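Local coordinates for protein putative aminotransferase (Actinomadura melliaura, PDB 4ZWV) that probably transfers an amino group to a sugar, using pyridoxal 5'-phosphate, during biosynthesis of the aminopentose of the indolocarbazole AT2433, at residues 44-49 / 199-204; 83-88 / 319-324; 121-126 / 154-159; 261-266 / 353-358; 308-313 / 366-371. All blocks are in the same frame, centred on the assembly; numbering follows the deposited sequence.

The five contacts run from the central sheet out to the C-terminal part of the chain. Contacts 1 and 3 reach the seven-stranded mixed sheet, with centres about 21 Å apart, and contact 3 is nested inside the loop closed by contact 1. Contact 2 ties helix 85-93 to a late loop, 231 residues on, and encloses contact 3. Contact 4 uses the loop into helix 358-369, and contact 5 the far end of that helix; their centres lie about 19 Å apart. Their segments alternate along the chain with each other and with those of contact 2. Early and late parts of the chain thereby interlock. Contact 2 lies close to the cofactor-binding residues and also meets the second subunit.

Contact 1: residues 44-49 / 199-204; sequences ARLGNP and LLTLPG
Leu-46, in the last turn of helix 33-46, meets strand 198-201 through one methyl. Its CG sits beside the backbone N and opposite the carbonyl carbon (chi1 -73°), which carries CD1 to the strand. There CD1 of Leu-46 and CD2 of Leu-199 stand tip to tip at 3.5 Å, tighter than methyls usually pack. The same Leu-46 CD1 is 4.1 Å from Thr-201 CG2. Val-51 of the adjacent strand also touches Leu-46, Leu-199 and Thr-201.

Gly-47 follows the helix with a positive phi, a conformation that favours glycine. The chain then turns to Asn-48. The carboxamide of Asn-48 runs at a slant to Thr-201, with ND2 3.9 Å from Thr-201 CB. It ends at the next carbonyl: ND2 donates to Leu-202 O at 3.2 Å, with an N-H...O angle of 163°. The acceptor lies in the amide plane of Asn-48. Seen from the carbonyl, however, the donor stands well above its plane and not on a lone pair.

Strand 198-201 runs antiparallel to both its neighbours in the mixed sheet, as in fold type I pyridoxal phosphate enzymes. Asn-48 OD1 accepts from Arg-50 N, and ND2 has a second acceptor in Gly-176 O. Leu-202 O also receives Arg-50 NE. The amide is buried, but its oxygen and nitrogen both have partners, and these bonds fix which way round it lies beside Thr-201.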
# COMPACT_ATOMS: atom_id res chain seq x y z
N ALA A 44 0.95 -23.61 7.35
CA ALA A 44 1.32 -24.81 8.11
C ALA A 44 1.61 -24.45 9.56
O ALA A 44 1.21 -25.17 10.48
CB ALA A 44 2.53 -25.49 7.48
N ARG A 45 2.30 -23.33 9.78
CA ARG A 45 2.60 -22.88 11.13
C ARG A 45 1.34 -22.47 11.88
O ARG A 45 1.20 -22.76 13.07
CB ARG A 45 3.59 -21.71 11.10
CG ARG A 45 5.02 -22.14 10.82
CD ARG A 45 5.92 -20.93 10.67
NE ARG A 45 7.31 -21.35 10.54
CZ ARG A 45 8.22 -21.20 11.50
NH1 ARG A 45 7.89 -20.63 12.64
NH2 ARG A 45 9.47 -21.61 11.29
N LEU A 46 0.42 -21.82 11.18
CA LEU A 46 -0.78 -21.30 11.81
C LEU A 46 -1.88 -22.34 12.00
O LEU A 46 -2.74 -22.19 12.86
CB LEU A 46 -1.34 -20.14 10.98
CG LEU A 46 -0.54 -18.84 11.07
CD1 LEU A 46 -0.95 -17.90 9.94
CD2 LEU A 46 -0.78 -18.19 12.42
N GLY A 47 -1.88 -23.38 11.17
CA GLY A 47 -2.96 -24.35 11.18
C GLY A 47 -4.25 -23.81 10.58
O GLY A 47 -5.33 -24.35 10.79
N ASN A 48 -4.12 -22.72 9.83
CA ASN A 48 -5.23 -22.15 9.08
C ASN A 48 -4.81 -22.11 7.61
O ASN A 48 -3.85 -21.45 7.26
CB ASN A 48 -5.59 -20.74 9.58
CG ASN A 48 -6.82 -20.15 8.89
OD1 ASN A 48 -7.24 -20.62 7.83
ND2 ASN A 48 -7.41 -19.11 9.50
N PRO A 49 -5.51 -22.86 6.75
CA PRO A 49 -5.11 -22.89 5.34
C PRO A 49 -5.52 -21.64 4.57
O PRO A 49 -5.03 -21.41 3.46
CB PRO A 49 -5.83 -24.12 4.80
CG PRO A 49 -7.02 -24.27 5.66
CD PRO A 49 -6.63 -23.77 7.03
N LEU A 199 -0.24 -10.46 6.71
CA LEU A 199 -1.00 -11.66 6.41
C LEU A 199 -2.41 -11.48 6.92
O LEU A 199 -2.61 -11.18 8.10
CB LEU A 199 -0.36 -12.89 7.06
CG LEU A 199 -0.93 -14.23 6.59
CD1 LEU A 199 -0.44 -14.56 5.18
CD2 LEU A 199 -0.54 -15.34 7.59
N LEU A 200 -3.38 -11.64 6.03
CA LEU A 200 -4.78 -11.68 6.42
C LEU A 200 -5.23 -13.12 6.47
O LEU A 200 -5.09 -13.85 5.48
CB LEU A 200 -5.63 -10.89 5.42
CG LEU A 200 -7.14 -11.01 5.57
CD1 LEU A 200 -7.59 -10.43 6.92
CD2 LEU A 200 -7.80 -10.27 4.42
N THR A 201 -5.72 -13.56 7.62
CA THR A 201 -6.25 -14.92 7.71
C THR A 201 -7.76 -14.85 7.78
O THR A 201 -8.31 -13.91 8.37
CB THR A 201 -5.69 -15.71 8.91
OG1 THR A 201 -6.25 -15.23 10.13
CG2 THR A 201 -4.17 -15.62 8.97
N LEU A 202 -8.42 -15.83 7.17
CA LEU A 202 -9.88 -15.85 7.07
C LEU A 202 -10.45 -17.08 7.76
O LEU A 202 -9.84 -18.15 7.73
CB LEU A 202 -10.35 -15.84 5.61
CG LEU A 202 -10.00 -14.64 4.72
CD1 LEU A 202 -10.29 -13.32 5.42
CD2 LEU A 202 -8.54 -14.70 4.25
N PRO A 203 -11.64 -16.93 8.34
CA PRO A 203 -12.30 -18.06 9.02
C PRO A 203 -13.15 -18.93 8.09
O PRO A 203 -13.65 -19.98 8.53
CB PRO A 203 -13.18 -17.35 10.05
CG PRO A 203 -13.51 -16.04 9.43
CD PRO A 203 -12.27 -15.64 8.66
N GLY A 204 -13.33 -18.52 6.85
CA GLY A 204 -14.14 -19.29 5.92
C GLY A 204 -13.71 -19.13 4.47
O GLY A 204 -13.01 -18.17 4.11

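Contact 2: residues 83-88 / 319-324; sequences TFEATN and LVSRRN
Asn-324 pushes its amide against the start of helix 85-93, where Thr-83, Glu-85 and Asn-88 meet it. Its CB is 3.8 Å from Asn-88 ND2. CG, opposite its own carbonyl carbon (chi1 -63°), lies between that nitrogen and the carbonyl of Thr-83. This points the amide at the helix. OD1 accepts from Asn-88 ND2 at 2.8 Å, with an N-H...O angle of 166°. The amide planes stand almost at right angles, the donor tilted from the Asn-324 carbonyl plane. OD1 rests 3.4 Å from Glu-85 CA. On the other branch, ND2 bonds Arg-322 O in its own segment at 2.9 Å and, weakly, Thr-83 O at 3.0 Å. The Glu-85 carboxylate lies nearly parallel to this amide (19°), with CD 3.7 Å from Asn-324 ND2.

Asn-88 is held by Ser-79 OG and Thr-80 O. Glu-85 OE2 bonds Tyr-230 OH of the second subunit, and the Phe-84 ring meets Tyr-217 of that subunit edge-to-face. The Phe-84 side chain is about 5 Å from those of Thr-58 and His-164, which bind pyridoxal 5'-phosphate in this protein, though none is bound to this chain. This is consistent with the cofactor pocket of a fold type I aminotransferase beside the dimer interface.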
# COMPACT_ATOMS: atom_id res chain seq x y z
N THR A 83 -3.36 2.04 20.55
CA THR A 83 -2.82 1.18 19.52
C THR A 83 -2.01 2.04 18.56
O THR A 83 -1.93 3.27 18.73
CB THR A 83 -3.93 0.43 18.75
OG1 THR A 83 -3.34 -0.45 17.77
CG2 THR A 83 -4.86 1.40 18.06
N PHE A 84 -1.38 1.40 17.59
CA PHE A 84 -0.66 2.13 16.55
C PHE A 84 -1.71 2.77 15.64
O PHE A 84 -2.79 2.21 15.45
CB PHE A 84 0.28 1.22 15.77
CG PHE A 84 1.06 1.94 14.70
CD1 PHE A 84 1.92 2.97 15.03
CD2 PHE A 84 0.93 1.57 13.36
CE1 PHE A 84 2.64 3.64 14.06
CE2 PHE A 84 1.65 2.23 12.38
CZ PHE A 84 2.50 3.27 12.73
N GLU A 85 -1.39 3.93 15.09
CA GLU A 85 -2.37 4.72 14.35
C GLU A 85 -3.00 3.96 13.18
O GLU A 85 -4.16 4.21 12.83
CB GLU A 85 -1.74 6.02 13.84
CG GLU A 85 -1.63 7.13 14.89
CD GLU A 85 -0.42 6.98 15.82
OE1 GLU A 85 0.33 5.99 15.72
OE2 GLU A 85 -0.21 7.91 16.64
N ALA A 86 -2.25 3.05 12.57
CA ALA A 86 -2.77 2.27 11.44
C ALA A 86 -4.11 1.61 11.73
O ALA A 86 -4.99 1.58 10.86
CB ALA A 86 -1.77 1.20 11.04
N THR A 87 -4.28 1.08 12.94
CA THR A 87 -5.50 0.39 13.32
C THR A 87 -6.71 1.27 13.09
O THR A 87 -7.72 0.87 12.50
CB THR A 87 -5.48 -0.01 14.81
OG1 THR A 87 -4.29 -0.76 15.08
CG2 THR A 87 -6.71 -0.83 15.16
N ASN A 88 -6.59 2.51 13.52
CA ASN A 88 -7.71 3.43 13.49
C ASN A 88 -7.79 4.24 12.21
O ASN A 88 -8.88 4.57 11.76
CB ASN A 88 -7.63 4.33 14.71
CG ASN A 88 -7.92 3.55 15.97
OD1 ASN A 88 -8.92 2.85 16.00
ND2 ASN A 88 -7.02 3.59 16.96
N LEU A 319 6.59 5.21 24.95
CA LEU A 319 5.35 4.81 24.31
C LEU A 319 5.60 4.24 22.92
O LEU A 319 6.50 4.68 22.21
CB LEU A 319 4.41 6.02 24.19
CG LEU A 319 3.96 6.69 25.48
CD1 LEU A 319 3.28 8.02 25.16
CD2 LEU A 319 3.01 5.77 26.22
N VAL A 320 4.79 3.27 22.54
CA VAL A 320 4.77 2.77 21.18
C VAL A 320 4.13 3.83 20.27
O VAL A 320 4.59 4.08 19.16
CB VAL A 320 4.02 1.42 21.09
CG1 VAL A 320 3.90 0.96 19.64
CG2 VAL A 320 4.73 0.37 21.94
N SER A 321 3.04 4.42 20.75
CA SER A 321 2.34 5.49 20.05
C SER A 321 1.68 6.44 21.04
O SER A 321 1.48 6.09 22.20
CB SER A 321 1.27 4.92 19.11
OG SER A 321 1.84 4.36 17.94
N ARG A 322 1.32 7.62 20.57
CA ARG A 322 0.42 8.50 21.32
C ARG A 322 -0.99 7.89 21.28
O ARG A 322 -1.39 7.34 20.25
CB ARG A 322 0.41 9.91 20.72
CG ARG A 322 -0.46 10.89 21.47
CD ARG A 322 -0.48 12.26 20.80
NE ARG A 322 -1.19 13.24 21.62
CZ ARG A 322 -1.21 14.54 21.40
NH1 ARG A 322 -0.55 15.06 20.37
NH2 ARG A 322 -1.90 15.34 22.20
N ARG A 323 -1.73 7.96 22.38
CA ARG A 323 -3.13 7.51 22.33
C ARG A 323 -3.85 8.22 21.18
O ARG A 323 -3.79 9.45 21.07
CB ARG A 323 -3.84 7.74 23.68
CG ARG A 323 -3.82 9.18 24.19
CD ARG A 323 -4.46 9.29 25.59
NE ARG A 323 -5.91 9.13 25.55
CZ ARG A 323 -6.67 9.15 26.64
NH1 ARG A 323 -6.11 9.30 27.84
NH2 ARG A 323 -7.98 9.00 26.53
N ASN A 324 -4.51 7.45 20.31
CA ASN A 324 -4.92 7.99 19.00
C ASN A 324 -6.05 9.01 19.12
O ASN A 324 -6.24 9.84 18.22
CB ASN A 324 -5.37 6.88 18.05
CG ASN A 324 -4.28 5.86 17.69
OD1 ASN A 324 -4.56 4.93 16.95
ND2 ASN A 324 -3.07 6.02 18.23
O HOH W 1 -1.27 4.32 21.62
O HOH W 2 3.17 5.94 16.41

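Contact 3: residues 121-126 / 154-159; sequences PATRAI and FRPAVI
Ala-125 pairs with Ala-157, and Ile-126 with Val-158, in a parallel bridge between strands 123-129 and 157-161. The short strand axes approach to 4.7 Å, their directions 33° apart. Ile-126 uses both its backbone polar atoms across the bridge. Its N donates to Ala-157 O at 2.8 Å, and its O accepts from Ile-159 N at 2.9 Å. One step earlier the ladder opens. A water replaces the direct bond there, donating to Arg-124 O and accepting from Ala-157 N.

Ile-126 and Val-158 face helix 138-152, where both touch Leu-145. Ala-125 and Ala-157 lie on the other face, against Leu-68. Before the bridge, CG2 of Thr-123 reaches CB of Pro-156 at 3.9 Å, and the two side chains cross obliquely.

Phe-154 has CG in the crowded position between its backbone N and carbonyl carbon (chi1 63°). This turns the ring toward the first segment. CE1 of Phe-154 comes 3.4 Å from Thr-123 O, and CZ of Phe-154 is 3.6 Å from Pro-121 O. Arg-74 makes a cation-pi contact with this ring and also bonds Thr-123 O. A serine at Phe-154 would probably open a gap beside the carbonyls of Pro-121 and Thr-123 and leave Arg-74 without its aromatic partner.

Together with helix 138-152, the two strands form a beta-alpha-beta crossover of the central sheet.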
# COMPACT_ATOMS: atom_id res chain seq x y z
N PRO A 121 -27.14 -0.20 17.39
CA PRO A 121 -27.66 -0.50 16.05
C PRO A 121 -26.76 0.01 14.92
O PRO A 121 -26.91 -0.47 13.80
CB PRO A 121 -29.01 0.21 16.05
CG PRO A 121 -29.44 0.20 17.48
CD PRO A 121 -28.17 0.40 18.26
N ALA A 122 -25.84 0.93 15.21
CA ALA A 122 -24.93 1.43 14.18
C ALA A 122 -23.62 0.66 14.06
O ALA A 122 -22.82 0.94 13.17
CB ALA A 122 -24.61 2.91 14.44
N THR A 123 -23.40 -0.32 14.93
CA THR A 123 -22.12 -1.03 14.95
C THR A 123 -21.92 -1.91 13.74
O THR A 123 -22.69 -2.85 13.48
CB THR A 123 -21.98 -1.89 16.20
OG1 THR A 123 -22.10 -1.06 17.36
CG2 THR A 123 -20.61 -2.55 16.22
N ARG A 124 -20.88 -1.60 12.99
CA ARG A 124 -20.52 -2.35 11.82
C ARG A 124 -19.54 -3.49 12.12
O ARG A 124 -19.68 -4.62 11.64
CB ARG A 124 -19.89 -1.36 10.82
CG ARG A 124 -19.37 -1.95 9.57
CD ARG A 124 -18.88 -0.84 8.63
NE ARG A 124 -18.85 -1.38 7.28
CZ ARG A 124 -19.91 -1.42 6.48
NH1 ARG A 124 -19.80 -1.96 5.28
NH2 ARG A 124 -21.07 -0.92 6.88
N ALA A 125 -18.58 -3.19 12.98
CA ALA A 125 -17.48 -4.10 13.26
C ALA A 125 -16.76 -3.65 14.50
O ALA A 125 -16.95 -2.53 14.99
CB ALA A 125 -16.50 -4.17 12.08
N ILE A 126 -15.91 -4.54 15.01
CA ILE A 126 -15.06 -4.27 16.15
C ILE A 126 -13.65 -4.67 15.77
O ILE A 126 -13.47 -5.76 15.26
CB ILE A 126 -15.52 -5.08 17.38
CG1 ILE A 126 -16.98 -4.76 17.73
CG2 ILE A 126 -14.59 -4.82 18.58
CD1 ILE A 126 -17.67 -5.89 18.48
N PHE A 154 -28.18 -8.75 13.66
CA PHE A 154 -26.90 -8.82 12.97
C PHE A 154 -25.82 -9.07 14.00
O PHE A 154 -25.96 -8.74 15.17
CB PHE A 154 -26.63 -7.53 12.17
CG PHE A 154 -26.52 -6.29 13.02
CD1 PHE A 154 -25.33 -5.99 13.68
CD2 PHE A 154 -27.58 -5.39 13.12
CE1 PHE A 154 -25.22 -4.84 14.46
CE2 PHE A 154 -27.47 -4.23 13.89
CZ PHE A 154 -26.29 -3.96 14.56
N ARG A 155 -24.74 -9.68 13.54
CA ARG A 155 -23.60 -9.98 14.40
C ARG A 155 -22.42 -9.18 13.88
O ARG A 155 -21.91 -9.48 12.81
CB ARG A 155 -23.30 -11.47 14.38
CG ARG A 155 -22.21 -11.89 15.36
CD ARG A 155 -21.77 -13.33 15.13
NE ARG A 155 -20.81 -13.77 16.13
CZ ARG A 155 -21.15 -14.33 17.29
NH1 ARG A 155 -22.43 -14.54 17.57
NH2 ARG A 155 -20.22 -14.70 18.16
N PRO A 156 -21.99 -8.16 14.64
CA PRO A 156 -20.84 -7.37 14.16
C PRO A 156 -19.61 -8.24 13.97
O PRO A 156 -19.33 -9.11 14.81
CB PRO A 156 -20.61 -6.36 15.29
CG PRO A 156 -21.91 -6.29 16.03
CD PRO A 156 -22.51 -7.67 15.93
N ALA A 157 -18.89 -8.01 12.89
CA ALA A 157 -17.66 -8.73 12.63
C ALA A 157 -16.56 -8.27 13.55
O ALA A 157 -16.51 -7.10 13.92
CB ALA A 157 -17.23 -8.55 11.19
N VAL A 158 -15.67 -9.19 13.91
CA VAL A 158 -14.45 -8.85 14.63
C VAL A 158 -13.26 -9.01 13.70
O VAL A 158 -13.14 -10.02 13.01
CB VAL A 158 -14.25 -9.75 15.87
CG1 VAL A 158 -12.84 -9.56 16.45
CG2 VAL A 158 -15.29 -9.44 16.91
N ILE A 159 -12.40 -8.00 13.68
CA ILE A 159 -11.11 -8.11 13.03
C ILE A 159 -10.04 -8.02 14.12
O ILE A 159 -10.05 -7.07 14.90
CB ILE A 159 -10.89 -7.00 11.99
CG1 ILE A 159 -11.93 -7.11 10.88
CG2 ILE A 159 -9.47 -7.09 11.43
CD1 ILE A 159 -12.08 -5.80 10.08
O HOH W 3 -19.83 -6.87 10.11

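Contact 4: residues 261-266 / 353-358; sequences RLHREN and GWWLTE
Gly-353 and Trp-354, at the start of a type I turn ending at Leu-356, lie against one side of helix 243-273, with Gly-353 CA 4.6 Å from His-263 CA. The core is an aromatic cluster in which His-263 of the helix meets Trp-354 and Trp-355 of the loop that leads to helix 358-369.

Gly-353 CA sits over one face of the His-263 imidazole, 3.5 Å from the ring centroid and 12° off the normal, a CH-pi contact. It also lies over a face of Trp-355, toward the rim. His-263 CG stands opposite its carbonyl carbon (chi1 -82°), which lays the imidazole against this CA. The Trp-354 indole runs beside His-263, pointing the same way. They meet rim to rim, with Trp-354 CD1 3.7 Å from His-263 NE2. Trp-355 comes to the imidazole obliquely, its ring plane almost perpendicular to it (86°).

His-263 ND1 is bonded to Phe-293 O, which helps fix the turn of the ring. With a leucine in place of His-263, the CA of Gly-353 would probably lose the flat face beneath it, and Phe-293 O would be left without this partner.

One residue before the histidine, Leu-262 CD1 packs on Trp-354 CB at 3.9 Å. Asn-266 OD1 takes a bond from Arg-361, and ND2 bonds Val-352 O. That ND2 also donates to a water 3.1 Å away, which meets Leu-356 O.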
# COMPACT_ATOMS: atom_id res chain seq x y z
N ARG A 261 11.20 -17.14 21.65
CA ARG A 261 11.56 -17.79 22.90
C ARG A 261 12.33 -16.80 23.79
O ARG A 261 12.10 -16.72 24.98
CB ARG A 261 12.38 -19.05 22.64
CG ARG A 261 12.67 -19.87 23.89
CD ARG A 261 13.69 -20.95 23.61
NE ARG A 261 15.01 -20.36 23.40
CZ ARG A 261 15.81 -19.94 24.38
NH1 ARG A 261 15.42 -20.05 25.64
NH2 ARG A 261 16.99 -19.40 24.10
N LEU A 262 13.22 -16.01 23.18
CA LEU A 262 14.00 -15.04 23.95
C LEU A 262 13.13 -13.88 24.45
O LEU A 262 13.29 -13.45 25.60
CB LEU A 262 15.16 -14.50 23.11
CG LEU A 262 16.24 -15.53 22.78
CD1 LEU A 262 17.25 -14.96 21.80
CD2 LEU A 262 16.95 -15.99 24.05
N HIS A 263 12.22 -13.37 23.61
CA HIS A 263 11.25 -12.37 24.08
C HIS A 263 10.56 -12.86 25.34
O HIS A 263 10.46 -12.15 26.35
CB HIS A 263 10.18 -12.07 23.02
CG HIS A 263 10.59 -11.08 21.97
ND1 HIS A 263 10.06 -9.81 21.89
CD2 HIS A 263 11.45 -11.20 20.92
CE1 HIS A 263 10.58 -9.18 20.85
NE2 HIS A 263 11.42 -10.00 20.24
N ARG A 264 10.08 -14.10 25.29
CA ARG A 264 9.32 -14.67 26.39
C ARG A 264 10.19 -14.92 27.62
O ARG A 264 9.77 -14.68 28.75
CB ARG A 264 8.63 -15.95 25.93
CG ARG A 264 7.46 -15.64 24.99
CD ARG A 264 6.99 -16.85 24.20
NE ARG A 264 5.82 -16.49 23.41
CZ ARG A 264 5.36 -17.19 22.37
NH1 ARG A 264 5.97 -18.30 21.99
NH2 ARG A 264 4.28 -16.77 21.71
N GLU A 265 11.42 -15.39 27.40
CA GLU A 265 12.36 -15.61 28.50
C GLU A 265 12.71 -14.30 29.21
O GLU A 265 12.76 -14.24 30.43
CB GLU A 265 13.62 -16.29 27.97
CG GLU A 265 14.73 -16.46 29.00
CD GLU A 265 16.03 -16.97 28.39
OE1 GLU A 265 16.00 -18.01 27.70
OE2 GLU A 265 17.07 -16.32 28.60
N ASN A 266 12.92 -13.24 28.43
CA ASN A 266 13.23 -11.94 29.01
C ASN A 266 12.06 -11.37 29.81
O ASN A 266 12.25 -10.79 30.88
CB ASN A 266 13.65 -10.96 27.92
CG ASN A 266 14.98 -11.32 27.29
OD1 ASN A 266 15.80 -12.01 27.91
ND2 ASN A 266 15.19 -10.88 26.06
N GLY A 353 13.21 -7.65 23.79
CA GLY A 353 13.44 -8.53 22.66
C GLY A 353 14.70 -9.38 22.63
O GLY A 353 15.52 -9.35 23.56
N TRP A 354 14.86 -10.13 21.53
CA TRP A 354 15.94 -11.11 21.37
C TRP A 354 17.34 -10.51 21.41
O TRP A 354 18.32 -11.22 21.63
CB TRP A 354 15.76 -11.86 20.04
CG TRP A 354 15.66 -10.92 18.88
CD1 TRP A 354 14.52 -10.43 18.32
CD2 TRP A 354 16.75 -10.33 18.14
NE1 TRP A 354 14.82 -9.58 17.28
CE2 TRP A 354 16.19 -9.50 17.16
CE3 TRP A 354 18.15 -10.42 18.23
CZ2 TRP A 354 16.96 -8.77 16.26
CZ3 TRP A 354 18.92 -9.69 17.34
CH2 TRP A 354 18.32 -8.88 16.37
N TRP A 355 17.44 -9.20 21.18
CA TRP A 355 18.74 -8.52 21.10
C TRP A 355 19.30 -8.20 22.48
O TRP A 355 20.44 -7.74 22.60
CB TRP A 355 18.60 -7.23 20.29
CG TRP A 355 17.57 -6.30 20.85
CD1 TRP A 355 17.78 -5.31 21.77
CD2 TRP A 355 16.17 -6.28 20.54
NE1 TRP A 355 16.59 -4.67 22.05
CE2 TRP A 355 15.59 -5.25 21.31
CE3 TRP A 355 15.35 -7.03 19.68
CZ2 TRP A 355 14.23 -4.95 21.24
CZ3 TRP A 355 14.01 -6.73 19.62
CH2 TRP A 355 13.45 -5.70 20.40
N LEU A 356 18.50 -8.44 23.51
CA LEU A 356 18.95 -8.24 24.88
C LEU A 356 19.90 -9.34 25.36
O LEU A 356 19.51 -10.50 25.49
CB LEU A 356 17.74 -8.19 25.80
CG LEU A 356 16.90 -6.94 25.90
CD1 LEU A 356 15.83 -7.15 26.96
CD2 LEU A 356 17.78 -5.79 26.29
N THR A 357 21.15 -8.98 25.64
CA THR A 357 22.07 -9.92 26.27
C THR A 357 21.67 -10.10 27.73
O THR A 357 20.88 -9.32 28.26
CB THR A 357 23.52 -9.45 26.22
OG1 THR A 357 23.66 -8.25 26.99
CG2 THR A 357 23.95 -9.21 24.78
N GLU A 358 22.22 -11.10 28.39
CA GLU A 358 21.96 -11.26 29.82
C GLU A 358 22.41 -10.01 30.58
O GLU A 358 21.72 -9.55 31.49
CB GLU A 358 22.65 -12.51 30.36
CG GLU A 358 21.94 -13.80 29.96
CD GLU A 358 22.49 -15.02 30.67
OE1 GLU A 358 23.42 -14.87 31.49
OE2 GLU A 358 22.00 -16.13 30.39
O HOH W 4 17.72 -11.93 24.52
O HOH W 5 18.70 -12.09 27.69

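Contact 5: residues 308-313 / 366-371; sequences RKMEAA and ATIRSG
Two helices of the C-terminal part of the chain, 303-312 and 358-369, pack here by their last turns, with Lys-309, Met-310 and Ala-313 facing Thr-367. The apolar centre is one methyl, CG2 of Thr-367. Thr-367 OG1 stands beside the backbone N (chi1 -63°) and bonds His-363 O in its own helix. This leaves CG2 to face the other helix. CE of Met-310, a selenomethionine, lies 3.6 Å from Thr-367 CG2. Ala-313 CB is 3.7 Å from the same methyl, and Lys-309 CG is 3.9 Å from it. Met-310 is bent along its chain, and its CE also reaches Ile-368 CG1 at 3.7 Å.

The polar part lies at the end of helix 358-369. Lys-309 slides past Thr-367, its chain bent at chi2. NZ donates to Ser-370 OG at 3.1 Å and makes a weak bond to Gly-371 O at 3.0 Å. Ser-370 OG in turn donates to Thr-367 O at 2.7 Å, an acceptor that also takes Ser-370 N from the same face. The ammonium thus sits by a helix C-terminus, where its charge is likely favoured. Gly-371 has a positive phi, at which a CB would press on the preceding carbonyl O.

Around the pair, His-363 NE2 bonds Ala-313 O, and Glu-311 salt-bridges Arg-227 of the second subunit. Helix 303-312 follows strand 296-300 and helix 358-369 follows strand 347-350, neighbours in a three-stranded antiparallel sheet.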
# COMPACT_ATOMS: atom_id res chain seq x y z
N ARG A 308 13.92 10.04 32.66
CA ARG A 308 15.26 10.62 32.77
C ARG A 308 16.26 9.58 33.27
O ARG A 308 17.41 9.56 32.83
CB ARG A 308 15.23 11.85 33.69
CG ARG A 308 14.51 13.04 33.07
CD ARG A 308 14.69 14.33 33.87
NE ARG A 308 14.05 14.28 35.18
CZ ARG A 308 12.79 14.64 35.41
NH1 ARG A 308 12.04 15.09 34.41
NH2 ARG A 308 12.28 14.57 36.63
N LYS A 309 15.82 8.72 34.18
CA LYS A 309 16.66 7.63 34.69
C LYS A 309 17.03 6.64 33.58
O LYS A 309 18.19 6.26 33.44
CB LYS A 309 15.94 6.89 35.82
CG LYS A 309 16.76 5.80 36.49
CD LYS A 309 17.63 6.38 37.60
CE LYS A 309 18.49 5.30 38.23
NZ LYS A 309 19.05 5.73 39.54
N MSE A 310 16.04 6.21 32.81
CA MSE A 310 16.29 5.28 31.71
C MSE A 310 17.24 5.88 30.69
O MSE A 310 18.21 5.25 30.29
CB MSE A 310 14.99 4.87 31.02
CG MSE A 310 13.99 4.11 31.90
SE MSE A 310 14.72 2.48 32.70
CE MSE A 310 14.91 3.14 34.52
N GLU A 311 16.96 7.12 30.28
CA GLU A 311 17.80 7.83 29.31
C GLU A 311 19.26 7.90 29.76
O GLU A 311 20.16 7.62 28.97
CB GLU A 311 17.25 9.24 29.07
CG GLU A 311 15.92 9.25 28.33
CD GLU A 311 15.19 10.59 28.42
OE1 GLU A 311 15.72 11.51 29.08
OE2 GLU A 311 14.09 10.71 27.84
N ALA A 312 19.47 8.25 31.02
CA ALA A 312 20.83 8.37 31.57
C ALA A 312 21.55 7.03 31.61
O ALA A 312 22.78 6.96 31.58
CB ALA A 312 20.79 8.99 32.96
N ALA A 313 20.77 5.95 31.68
CA ALA A 313 21.33 4.60 31.73
C ALA A 313 21.42 3.96 30.34
O ALA A 313 21.76 2.79 30.21
CB ALA A 313 20.50 3.72 32.65
N ALA A 366 18.63 -3.64 37.28
CA ALA A 366 19.43 -2.96 38.30
C ALA A 366 19.15 -1.46 38.31
O ALA A 366 19.09 -0.83 39.37
CB ALA A 366 20.91 -3.23 38.07
N THR A 367 18.98 -0.89 37.12
CA THR A 367 18.71 0.53 36.99
C THR A 367 17.35 0.87 37.61
O THR A 367 17.26 1.78 38.43
CB THR A 367 18.74 0.97 35.51
OG1 THR A 367 20.07 0.78 35.00
CG2 THR A 367 18.37 2.44 35.39
N ILE A 368 16.32 0.12 37.24
CA ILE A 368 14.99 0.34 37.80
C ILE A 368 14.97 0.15 39.32
O ILE A 368 14.41 0.98 40.05
CB ILE A 368 13.96 -0.60 37.15
CG1 ILE A 368 13.76 -0.23 35.68
CG2 ILE A 368 12.62 -0.53 37.88
CD1 ILE A 368 12.89 -1.21 34.92
N ARG A 369 15.62 -0.90 39.82
CA ARG A 369 15.56 -1.19 41.25
C ARG A 369 16.36 -0.19 42.10
O ARG A 369 16.19 -0.15 43.31
CB ARG A 369 16.04 -2.62 41.53
CG ARG A 369 15.08 -3.69 41.00
CD ARG A 369 15.37 -5.08 41.56
NE ARG A 369 14.89 -5.20 42.94
CZ ARG A 369 13.71 -5.70 43.29
NH1 ARG A 369 12.87 -6.16 42.37
NH2 ARG A 369 13.37 -5.77 44.58
N SER A 370 17.21 0.61 41.46
CA SER A 370 17.98 1.61 42.18
C SER A 370 17.18 2.89 42.42
O SER A 370 17.64 3.79 43.11
CB SER A 370 19.28 1.94 41.43
OG SER A 370 19.03 2.66 40.24
N GLY A 371 15.98 2.96 41.84
CA GLY A 371 15.07 4.07 42.09
C GLY A 371 15.24 5.26 41.16
O GLY A 371 16.19 5.33 40.40